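PDB 2WNK: sporozoite-specific SAG protein, which is a SAG2-related surface antigen of the Toxoplasma gondii sporozoite, built of two SRS domains and probably displayed on the parasite membrane. Local coordinates for residues 17-20 / 21-24; 115-118 / 119-122; 196-199 / 200-204. All coordinates share one frame; numbering follows the deposited sequence.

Contact 1: residues 17-20 / 21-24; sequences VEKA and GHVV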
ATOM      1  N   VAL A  17      -2.673  -6.184   1.540  1.00 19.31           N
ATOM      2  CA  VAL A  17      -1.653  -5.181   1.805  1.00 19.46           C
ATOM      3  C   VAL A  17      -1.457  -4.378   0.521  1.00 19.69           C
ATOM      4  O   VAL A  17      -1.057  -4.917  -0.504  1.00 18.35           O
ATOM      5  CB  VAL A  17      -0.314  -5.805   2.265  1.00 19.24           C
ATOM      6  CG1 VAL A  17       0.762  -4.716   2.412  1.00 20.59           C
ATOM      7  CG2 VAL A  17      -0.492  -6.552   3.621  1.00 17.58           C
ATOM      8  N   GLU A  18      -1.718  -3.080   0.595  1.00 19.94           N
ATOM      9  CA  GLU A  18      -1.758  -2.228  -0.596  1.00 21.28           C
ATOM     10  C   GLU A  18      -0.538  -1.312  -0.741  1.00 20.36           C
ATOM     11  O   GLU A  18      -0.221  -0.835  -1.840  1.00 20.68           O
ATOM     12  CB  GLU A  18      -3.021  -1.372  -0.541  1.00 21.60           C
ATOM     13  CG  GLU A  18      -4.270  -2.160  -0.187  1.00 24.88           C
ATOM     14  CD  GLU A  18      -5.173  -2.371  -1.380  1.00 28.05           C
ATOM     15  OE1 GLU A  18      -6.403  -2.525  -1.165  1.00 29.15           O
ATOM     16  OE2 GLU A  18      -4.658  -2.355  -2.524  1.00 29.19           O
ATOM     17  N   LYS A  19       0.149  -1.069   0.368  1.00 20.40           N
ATOM     18  CA  LYS A  19       1.196  -0.052   0.406  1.00 19.84           C
ATOM     19  C   LYS A  19       2.397  -0.518   1.194  1.00 19.36           C
ATOM     20  O   LYS A  19       2.238  -1.219   2.195  1.00 18.57           O
ATOM     21  CB  LYS A  19       0.664   1.159   1.127  1.00 21.29           C
ATOM     22  CG  LYS A  19       0.129   2.193   0.291  1.00 21.82           C
ATOM     23  CD  LYS A  19       0.294   3.423   1.103  1.00 20.51           C
ATOM     24  CE  LYS A  19      -0.325   4.589   0.466  1.00 22.45           C
ATOM     25  NZ  LYS A  19       0.038   5.796   1.236  1.00 20.74           N
ATOM     26  N   ALA A  20       3.586  -0.121   0.754  1.00 18.35           N
ATOM     27  CA  ALA A  20       4.795  -0.417   1.507  1.00 18.65           C
ATOM     28  C   ALA A  20       4.680   0.230   2.881  1.00 19.08           C
ATOM     29  O   ALA A  20       4.320   1.409   2.985  1.00 19.09           O
ATOM     30  CB  ALA A  20       6.024   0.103   0.770  1.00 18.50           C
ATOM     31  N   GLY A  21       4.993  -0.540   3.924  1.00 19.63           N
ATOM     32  CA  GLY A  21       4.920  -0.047   5.294  1.00 20.04           C
ATOM     33  C   GLY A  21       3.571  -0.218   5.972  1.00 20.57           C
ATOM     34  O   GLY A  21       3.395   0.249   7.104  1.00 22.57           O
ATOM     35  N   HIS A  22       2.605  -0.843   5.303  1.00 20.12           N
ATOM     36  CA  HIS A  22       1.297  -1.080   5.902  1.00 20.27           C
ATOM     37  C   HIS A  22       1.348  -2.338   6.770  1.00 20.44           C
ATOM     38  O   HIS A  22       2.227  -3.184   6.594  1.00 20.05           O
ATOM     39  CB  HIS A  22       0.194  -1.170   4.842  1.00 20.73           C
ATOM     40  CG  HIS A  22      -0.383   0.167   4.470  1.00 22.26           C
ATOM     41  ND1 HIS A  22      -1.574   0.311   3.783  1.00 23.30           N
ATOM     42  CD2 HIS A  22       0.052   1.424   4.737  1.00 21.39           C
ATOM     43  CE1 HIS A  22      -1.828   1.598   3.616  1.00 23.69           C
ATOM     44  NE2 HIS A  22      -0.860   2.293   4.186  1.00 23.95           N
ATOM     45  N   VAL A  23       0.427  -2.429   7.722  1.00 19.92           N
ATOM     46  CA  VAL A  23       0.412  -3.545   8.648  1.00 21.20           C
ATOM     47  C   VAL A  23      -0.941  -4.244   8.633  1.00 21.04           C
ATOM     48  O   VAL A  23      -2.001  -3.610   8.440  1.00 22.62           O
ATOM     49  CB  VAL A  23       0.805  -3.129  10.111  1.00 22.14           C
ATOM     50  CG1 VAL A  23       1.744  -1.917  10.118  1.00 21.59           C
ATOM     51  CG2 VAL A  23      -0.408  -2.908  10.978  1.00 23.36           C
ATOM     52  N   VAL A  24      -0.894  -5.565   8.791  1.00 19.39           N
ATOM     53  CA  VAL A  24      -2.067  -6.368   8.964  1.00 17.35           C
ATOM     54  C   VAL A  24      -2.086  -6.887  10.381  1.00 16.40           C
ATOM     55  O   VAL A  24      -1.112  -7.433  10.855  1.00 16.29           O
ATOM     56  CB  VAL A  24      -2.090  -7.571   7.976  1.00 17.04           C
ATOM     57  CG1 VAL A  24      -3.331  -8.409   8.210  1.00 20.31           C
ATOM     58  CG2 VAL A  24      -2.035  -7.048   6.549  1.00 19.25           C
TER
HETATM   59  O   HOH W   1      -2.787  -1.835   3.098  1.00 38.21           O

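Contact 2: residues 115-118 / 119-122; sequences AVPS and DKCG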
ATOM      1  N   ALA A 115     -10.612 -24.928   0.441  1.00 22.66           N
ATOM      2  CA  ALA A 115     -10.825 -25.591   1.703  1.00 19.27           C
ATOM      3  C   ALA A 115      -9.749 -25.502   2.835  1.00 17.87           C
ATOM      4  O   ALA A 115      -8.748 -26.220   2.953  1.00 16.87           O
ATOM      5  CB  ALA A 115     -11.439 -26.999   1.519  1.00 19.36           C
ATOM      6  N   VAL A 116     -10.079 -24.628   3.751  1.00 14.80           N
ATOM      7  CA  VAL A 116      -9.502 -24.650   5.061  1.00 13.80           C
ATOM      8  C   VAL A 116      -9.939 -25.943   5.801  1.00 12.17           C
ATOM      9  O   VAL A 116     -11.047 -26.440   5.601  1.00 11.94           O
ATOM     10  CB  VAL A 116     -10.021 -23.368   5.756  1.00 12.90           C
ATOM     11  CG1 VAL A 116      -9.751 -23.400   7.249  1.00 14.81           C
ATOM     12  CG2 VAL A 116      -9.413 -22.141   5.070  1.00 14.87           C
ATOM     13  N   PRO A 117      -9.056 -26.511   6.637  1.00 12.29           N
ATOM     14  CA  PRO A 117      -9.419 -27.675   7.424  1.00 12.03           C
ATOM     15  C   PRO A 117     -10.674 -27.413   8.254  1.00 11.91           C
ATOM     16  O   PRO A 117     -10.902 -26.283   8.714  1.00 12.04           O
ATOM     17  CB  PRO A 117      -8.201 -27.888   8.327  1.00 11.11           C
ATOM     18  CG  PRO A 117      -7.044 -27.342   7.490  1.00 10.03           C
ATOM     19  CD  PRO A 117      -7.651 -26.122   6.838  1.00 11.98           C
ATOM     20  N   SER A 118     -11.488 -28.447   8.440  1.00 12.59           N
ATOM     21  CA  SER A 118     -12.791 -28.220   9.060  1.00 12.10           C
ATOM     22  C   SER A 118     -12.683 -27.832  10.535  1.00 14.00           C
ATOM     23  O   SER A 118     -13.681 -27.372  11.122  1.00 13.96           O
ATOM     24  CB  SER A 118     -13.686 -29.461   8.905  1.00 13.06           C
ATOM     25  OG  SER A 118     -13.061 -30.567   9.496  1.00 12.06           O
ATOM     26  N   ASP A 119     -11.514 -28.055  11.140  1.00 13.15           N
ATOM     27  CA  ASP A 119     -11.300 -27.723  12.565  1.00 14.40           C
ATOM     28  C   ASP A 119     -10.363 -26.547  12.814  1.00 14.06           C
ATOM     29  O   ASP A 119      -9.886 -26.375  13.945  1.00 14.73           O
ATOM     30  CB  ASP A 119     -10.751 -28.939  13.333  1.00 15.77           C
ATOM     31  CG  ASP A 119      -9.451 -29.467  12.729  1.00 17.27           C
ATOM     32  OD1 ASP A 119      -8.717 -30.179  13.442  1.00 24.66           O
ATOM     33  OD2 ASP A 119      -9.157 -29.149  11.568  1.00 18.10           O
ATOM     34  N   LYS A 120     -10.113 -25.763  11.777  1.00 13.11           N
ATOM     35  CA  LYS A 120      -9.167 -24.620  11.865  1.00 13.28           C
ATOM     36  C   LYS A 120      -9.769 -23.427  11.160  1.00 12.93           C
ATOM     37  O   LYS A 120     -10.725 -23.586  10.416  1.00 13.71           O
ATOM     38  CB  LYS A 120      -7.816 -25.003  11.232  1.00 14.14           C
ATOM     39  CG  LYS A 120      -7.101 -26.106  12.022  1.00 15.83           C
ATOM     40  CD  LYS A 120      -5.848 -26.616  11.297  1.00 14.62           C
ATOM     41  CE  LYS A 120      -5.471 -28.016  11.772  1.00 18.21           C
ATOM     42  NZ  LYS A 120      -4.059 -28.331  11.445  1.00 18.58           N
ATOM     43  N   CYS A 121      -9.198 -22.229  11.361  1.00 12.68           N
ATOM     44  CA  CYS A 121      -9.691 -21.045  10.673  1.00 12.87           C
ATOM     45  C   CYS A 121      -8.521 -20.480   9.878  1.00 12.92           C
ATOM     46  O   CYS A 121      -7.391 -20.462  10.379  1.00 12.62           O
ATOM     47  CB  CYS A 121     -10.255 -20.004  11.695  1.00 14.09           C
ATOM     48  SG  CYS A 121     -10.942 -18.515  10.890  1.00 14.27           S
ATOM     49  N   GLY A 122      -8.758 -20.038   8.638  1.00 12.64           N
ATOM     50  CA  GLY A 122      -7.662 -19.674   7.739  1.00 11.20           C
ATOM     51  C   GLY A 122      -7.550 -18.151   7.630  1.00 12.38           C
ATOM     52  O   GLY A 122      -8.548 -17.432   7.732  1.00 13.17           O
TER

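Contact 3: residues 196-199 / 200-204; sequences ALEQ and SGLIK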
ATOM      1  N   ALA A 196      -7.916   8.966  -9.300  1.00 15.30           N
ATOM      2  CA  ALA A 196      -8.253   8.901  -7.886  1.00 17.04           C
ATOM      3  C   ALA A 196      -7.148   8.306  -7.044  1.00 18.66           C
ATOM      4  O   ALA A 196      -6.444   7.413  -7.483  1.00 19.93           O
ATOM      5  CB  ALA A 196      -9.573   8.086  -7.708  1.00 17.50           C
ATOM      6  N   LEU A 197      -6.967   8.792  -5.829  1.00 19.20           N
ATOM      7  CA  LEU A 197      -5.894   8.244  -4.989  1.00 21.37           C
ATOM      8  C   LEU A 197      -6.020   6.714  -4.742  1.00 24.10           C
ATOM      9  O   LEU A 197      -6.931   6.279  -4.077  1.00 24.15           O
ATOM     10  CB  LEU A 197      -5.829   9.032  -3.668  1.00 20.11           C
ATOM     11  CG  LEU A 197      -4.675   8.698  -2.710  1.00 20.57           C
ATOM     12  CD1 LEU A 197      -3.323   8.865  -3.371  1.00 18.82           C
ATOM     13  CD2 LEU A 197      -4.748   9.549  -1.416  1.00 21.99           C
ATOM     14  N   GLU A 198      -5.115   5.891  -5.287  1.00 26.22           N
ATOM     15  CA  GLU A 198      -5.208   4.461  -4.975  1.00 27.32           C
ATOM     16  C   GLU A 198      -5.063   4.154  -3.468  1.00 26.61           C
ATOM     17  O   GLU A 198      -4.533   4.951  -2.696  1.00 26.80           O
ATOM     18  CB  GLU A 198      -4.176   3.656  -5.750  1.00 28.28           C
ATOM     19  CG  GLU A 198      -4.026   4.050  -7.183  1.00 32.07           C
ATOM     20  CD  GLU A 198      -4.736   3.115  -8.125  1.00 37.23           C
ATOM     21  OE1 GLU A 198      -5.916   2.770  -7.864  1.00 39.92           O
ATOM     22  OE2 GLU A 198      -4.100   2.729  -9.136  1.00 39.04           O
ATOM     23  N   GLN A 199      -5.535   2.986  -3.042  1.00 25.13           N
ATOM     24  CA  GLN A 199      -5.213   2.511  -1.702  1.00 22.82           C
ATOM     25  C   GLN A 199      -3.687   2.384  -1.639  1.00 19.63           C
ATOM     26  O   GLN A 199      -3.046   2.532  -0.588  1.00 18.41           O
ATOM     27  CB  GLN A 199      -5.855   1.152  -1.508  1.00 24.69           C
ATOM     28  CG  GLN A 199      -7.352   1.120  -1.873  1.00 27.26           C
ATOM     29  CD  GLN A 199      -7.699  -0.084  -2.737  1.00 29.68           C
ATOM     30  OE1 GLN A 199      -7.379  -0.119  -3.933  1.00 31.78           O
ATOM     31  NE2 GLN A 199      -8.351  -1.076  -2.137  1.00 31.66           N
ATOM     32  N   SER A 200      -3.101   2.152  -2.800  1.00 16.19           N
ATOM     33  CA  SER A 200      -1.650   2.016  -2.929  1.00 14.40           C
ATOM     34  C   SER A 200      -0.927   3.354  -2.825  1.00 12.30           C
ATOM     35  O   SER A 200       0.288   3.398  -2.681  1.00 11.93           O
ATOM     36  CB  SER A 200      -1.326   1.476  -4.293  1.00 15.16           C
ATOM     37  OG  SER A 200      -1.928   2.317  -5.282  1.00 16.98           O
ATOM     38  N   GLY A 201      -1.682   4.440  -2.925  1.00 11.41           N
ATOM     39  CA  GLY A 201      -1.103   5.794  -2.897  1.00  9.72           C
ATOM     40  C   GLY A 201      -0.656   6.247  -4.261  1.00 10.58           C
ATOM     41  O   GLY A 201      -0.141   7.362  -4.425  1.00 10.22           O
ATOM     42  N   LEU A 202      -0.893   5.412  -5.250  1.00 10.79           N
ATOM     43  CA  LEU A 202      -0.558   5.780  -6.639  1.00 11.27           C
ATOM     44  C   LEU A 202      -1.441   6.844  -7.254  1.00 11.73           C
ATOM     45  O   LEU A 202      -2.674   6.792  -7.153  1.00 10.33           O
ATOM     46  CB  LEU A 202      -0.563   4.506  -7.502  1.00 12.36           C
ATOM     47  CG  LEU A 202      -0.229   4.686  -8.966  1.00 12.59           C
ATOM     48  CD1 LEU A 202       1.233   5.090  -9.077  1.00 13.31           C
ATOM     49  CD2 LEU A 202      -0.421   3.312  -9.609  1.00 17.93           C
ATOM     50  N   ILE A 203      -0.798   7.830  -7.879  1.00  9.87           N
ATOM     51  CA  ILE A 203      -1.490   8.851  -8.643  1.00  9.96           C
ATOM     52  C   ILE A 203      -0.917   8.877 -10.063  1.00  9.74           C
ATOM     53  O   ILE A 203       0.277   8.882 -10.269  1.00  8.88           O
ATOM     54  CB  ILE A 203      -1.255  10.225  -8.010  1.00 10.77           C
ATOM     55  CG1 ILE A 203      -1.891  10.268  -6.596  1.00 12.78           C
ATOM     56  CG2 ILE A 203      -1.795  11.354  -8.860  1.00 11.94           C
ATOM     57  CD1 ILE A 203      -3.443  10.272  -6.663  1.00 14.04           C
ATOM     58  N   LYS A 204      -1.796   8.931 -11.034  1.00  8.96           N
ATOM     59  CA  LYS A 204      -1.409   9.121 -12.459  1.00  9.48           C
ATOM     60  C   LYS A 204      -1.976  10.453 -12.956  1.00  9.91           C
ATOM     61  O   LYS A 204      -3.193  10.729 -12.862  1.00 11.38           O
ATOM     62  CB  LYS A 204      -1.975   7.989 -13.346  1.00  9.75           C
ATOM     63  CG  LYS A 204      -1.569   8.198 -14.839  1.00 10.43           C
ATOM     64  CD  LYS A 204      -2.159   7.123 -15.773  1.00 13.49           C
ATOM     65  CE  LYS A 204      -1.557   5.781 -15.421  1.00 15.97           C
ATOM     66  NZ  LYS A 204      -2.289   4.773 -16.292  1.00 20.78           N
TER

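Contact 1: residues 17-20 / 21-24
Lys19 lays its side chain across the ring of His22, the two residues closing a type II beta turn. Its CB stands over the centre of the imidazole, 3.4 Å from the ring centroid and 3° off the normal, a CH-pi contact. CG slides toward the CE1 and NE2 side, and CD comes 3.5 Å from His22 NE2. Extended beyond CG, the chain then leaves the histidine, and NZ hydrogen-bonds the carbonyl oxygen of Cys158 in the other SRS domain. The turn itself is closed by His22 N donating to Lys19 O over 3.2 Å, the donor standing 41° above the carbonyl plane. Gly21 takes the third place of the turn with phi 89°, a left-handed backbone shape common for glycine in type II turns. A water in the ring plane joins His22 ND1 to Glu18 N, from which it accepts, and so ties the imidazole to the backbone just after strand 12-17. Two residues before Lys19, Val17 CG2 presses on Val24 CG2 at 3.3 Å, tight for two methyls. The turn links strand 12-17, beside strand 121-127 in one sheet, to strand 22-28, beside strand 80-86 in another; Val17 also packs on Val86 of that second sheet.

Contact 2: residues 115-118 / 119-122
Asp119, Pro117 and Val116 carry most of the contact at a type I beta turn running from Pro117 to Lys120. Pro117 opens the turn, its CB directed toward the returning chain. This CB meets Asp119 OD2 at 3.6 Å and, together with CG, also touches the lysine, Pro117 CB being 4.0 Å from Lys120 CD. The Lys120 side chain runs on in extended form past the proline ring, so the touching is done by its methylenes and not by its ammonium end.

Asp119 reaches the proline because its CG sits between the backbone N and the carbonyl carbon (chi1 57°), which brings OD2 back to the CB of Pro117. The turn is closed by Lys120 N donating to Pro117 O at 3.2 Å; the N-H points well at the oxygen (161°), although the donor stands 62° above the carbonyl plane.

Val116, just before the turn, packs against the start of the outgoing strand. With CG1 anti to its backbone N, that methyl of Val116 rests 3.3 Å from Lys120 O, while Val116 CG2 approaches Gly122 CA at 4.0 Å. Gly122 has no side chain, and CG2 lies against its backbone.

The chain leaves the turn as strand 121-127 of the first SRS domain, which lies between strands 12-17 and 94-101 in a mixed sheet. Cys121 points away from the turn to its disulfide with Cys6, which ties the start of this strand to the N-terminal part of the chain, and Val116, Pro117 and Lys120 all pack on Leu99 of strand 94-101.

Contact 3: residues 196-199 / 200-204
A type I beta turn from Glu198 to Gly201, with a possible ST turn at Ser200, whose OG is less surely placed, leads the chain into strand 202-207 of the second SRS domain. Gly201 N donates to Glu198 O at 2.9 Å, reaching the oxygen from above, with the donor 74° out of the carbonyl plane. A second backbone bond widens the closure: Glu198 N donates to Leu202 O over 3.2 Å, nearly straight at 173°. Together they grip Glu198 through both its N-H and its carbonyl. Gly201, the last residue of the turn, has phi 86°, a left-handed backbone shape readily taken by glycine.

Glu198 and Leu202 lie side by side and point the same way. With CG anti to the carbonyl carbon, Glu198 CG comes 3.5 Å from Leu202 CB; the bend at chi2 then turns the carboxylate so that Glu198 OE2 lies 3.8 Å from Leu202 CD2. This acidic residue thus makes its contact mainly through the aliphatic part of its side chain.

Leu197 and Ile203 form an apolar pair beyond the turn. Leu197 CG is anti to the backbone N, which carries CD1 toward the isoleucine; the same methyl, Leu197 CD1, lies 3.7 Å from Gly201 O. Both side chains also rest on Ile165 of strand 164-166, in another sheet of the domain, while strand 202-207 pairs with strand 152-158 through backbone bonds of Gly201 to Cys158 and of Ile203 to Phe156. Ile203 CD1 is the atom that meets most of the leucine, 3.6 Å from Leu197 CD1 and equally close to Leu197 CA.

How the contacts relate
From the N terminus, contact 1 closes the short link between strands 12-17 and 22-28, contact 2 ends the long connection from strand 94-101 to strand 121-127, and contact 3 closes the approach to strand 202-207. They follow in series; none nests in or crosses another. Contacts 1 and 2 belong to the first SRS domain, their centres about 25 Å apart, and strand 121-127 leads from contact 2 back to the side of strand 12-17, which enters contact 1. Contact 3 lies in the second domain yet touches contact 1: Lys19 CG packs 3.2 Å from Ser200 O, so these two turns meet where the domains face each other.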